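Local atomic coordinates of putative methyl-accepting chemotaxis signal transduction protein (Campylobacter jejuni subsp. jejuni serotype O:2, PDB entry 4XMR), a protein that serves as a chemoreceptor, its tandem PAS sensory domain binding isoleucine and probably passing the signal across the membrane to steer chemotaxis. Residues N211-F216 against C230-A235. Sequence-based numbering, arbitrary orientation.
Sequences NGDNNF and CTKVFA
Asn-214 and Cys-230 join a type II beta turn, Gly-212 to Asn-215, to strand 224-233 in the five-stranded antiparallel sheet of the PAS module that does not hold the isoleucine. The join illustrates how a turn can be fixed to a strand mainly through its backbone. Asn-214 N gives a nearly straight hydrogen bond to Cys-230 O (2.8 Å, 172° at the hydrogen), and the same oxygen accepts a CA-H...O contact from Asp-213 CA at 3.3 Å. Water 1 extends this tight end: it accepts from Cys-230 N at 2.9 Å and lies 2.7 Å from both Gly-212 O and Asn-215 O, bridging strand and turn. Cys-230 is buried and tied by a disulfide to Cys-239 on the next strand. Thr-231, also buried, is crossed at about a right angle by the side chain of Asp-213, whose CG lies 3.4 Å from Thr-231 OG1. With chi1 at -171°, that hydroxyl stands opposite the threonine's own backbone N, on the side where Asp-213 lies.

The fit slackens on the solvent side, where Asp-213 and Lys-232 are both exposed residues. Lys-232 N reaches Asp-213 OD1 by a weak hydrogen bond, bent to 141°; the same carboxylate oxygen is also hydrogen-bonded to Tyr-208 OH. The lysine chain folds at chi2 and chi3 and leads its charge away from the turn; NZ then bonds to Thr-237 OG1 and, from above the carbonyl plane, meets Ala-235 O at 3.3 Å.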
# COMPACT_ATOMS: atom_id res chain seq x y z
N ASN B 211 21.87 -14.53 16.81
CA ASN B 211 21.72 -13.15 17.30
C ASN B 211 20.32 -12.64 17.64
O ASN B 211 20.18 -11.74 18.46
CB ASN B 211 22.38 -12.17 16.32
CG ASN B 211 23.88 -12.17 16.46
OD1 ASN B 211 24.44 -11.43 17.27
ND2 ASN B 211 24.55 -13.01 15.68
N GLY B 212 19.29 -13.20 17.02
CA GLY B 212 17.95 -12.73 17.28
C GLY B 212 17.57 -11.42 16.61
O GLY B 212 18.39 -10.75 15.97
N ASP B 213 16.30 -11.05 16.77
CA ASP B 213 15.70 -9.97 15.98
C ASP B 213 16.30 -8.59 16.21
O ASP B 213 16.44 -8.13 17.35
CB ASP B 213 14.18 -9.91 16.18
CG ASP B 213 13.44 -11.12 15.62
OD1 ASP B 213 14.08 -11.96 14.95
OD2 ASP B 213 12.22 -11.21 15.84
N ASN B 214 16.66 -7.94 15.10
CA ASN B 214 17.19 -6.58 15.06
C ASN B 214 18.56 -6.35 15.67
O ASN B 214 19.03 -5.22 15.74
CB ASN B 214 16.19 -5.57 15.64
CG ASN B 214 15.20 -5.12 14.61
OD1 ASN B 214 15.55 -4.39 13.68
ND2 ASN B 214 13.96 -5.56 14.75
N ASN B 215 19.21 -7.44 16.07
CA ASN B 215 20.54 -7.36 16.65
C ASN B 215 21.58 -7.50 15.55
O ASN B 215 21.59 -8.47 14.81
CB ASN B 215 20.72 -8.44 17.71
CG ASN B 215 19.75 -8.29 18.86
OD1 ASN B 215 19.51 -7.18 19.35
ND2 ASN B 215 19.18 -9.40 19.29
N PHE B 216 22.46 -6.52 15.43
CA PHE B 216 23.46 -6.56 14.37
C PHE B 216 24.54 -7.59 14.60
O PHE B 216 25.01 -7.79 15.74
CB PHE B 216 24.08 -5.18 14.15
CG PHE B 216 23.14 -4.24 13.49
CD1 PHE B 216 23.08 -4.15 12.11
CD2 PHE B 216 22.28 -3.47 14.25
CE1 PHE B 216 22.19 -3.28 11.50
CE2 PHE B 216 21.39 -2.60 13.66
CZ PHE B 216 21.34 -2.52 12.28
N CYS B 230 18.51 -9.08 11.05
CA CYS B 230 17.27 -9.64 10.52
C CYS B 230 16.19 -9.62 11.59
O CYS B 230 16.47 -9.49 12.79
CB CYS B 230 17.46 -11.08 10.05
SG CYS B 230 18.75 -11.39 8.85
N THR B 231 14.95 -9.78 11.14
CA THR B 231 13.84 -9.88 12.07
C THR B 231 12.73 -10.74 11.46
O THR B 231 12.56 -10.79 10.24
CB THR B 231 13.27 -8.50 12.45
OG1 THR B 231 12.32 -8.65 13.51
CG2 THR B 231 12.61 -7.81 11.25
N LYS B 232 11.97 -11.40 12.32
CA LYS B 232 10.82 -12.16 11.85
C LYS B 232 9.68 -11.22 11.54
O LYS B 232 9.40 -10.28 12.29
CB LYS B 232 10.39 -13.18 12.90
CG LYS B 232 11.40 -14.28 13.16
CD LYS B 232 11.80 -15.00 11.88
CE LYS B 232 10.62 -15.72 11.24
NZ LYS B 232 11.04 -16.50 10.04
N VAL B 233 9.03 -11.46 10.40
CA VAL B 233 7.82 -10.72 10.04
C VAL B 233 6.82 -11.77 9.57
O VAL B 233 6.92 -12.28 8.45
CB VAL B 233 8.05 -9.67 8.94
CG1 VAL B 233 6.80 -8.79 8.80
CG2 VAL B 233 9.29 -8.82 9.22
N PHE B 234 5.88 -12.11 10.45
CA PHE B 234 5.05 -13.30 10.28
C PHE B 234 5.95 -14.51 9.97
O PHE B 234 6.89 -14.78 10.73
CB PHE B 234 3.93 -13.03 9.27
CG PHE B 234 3.03 -11.90 9.70
CD1 PHE B 234 2.05 -12.13 10.66
CD2 PHE B 234 3.21 -10.62 9.22
CE1 PHE B 234 1.24 -11.10 11.10
CE2 PHE B 234 2.39 -9.59 9.65
CZ PHE B 234 1.41 -9.83 10.59
N ALA B 235 5.70 -15.24 8.89
CA ALA B 235 6.53 -16.41 8.61
C ALA B 235 7.83 -16.06 7.90
O ALA B 235 8.72 -16.91 7.77
CB ALA B 235 5.74 -17.44 7.81
O HOH W 1 19.56 -9.86 13.67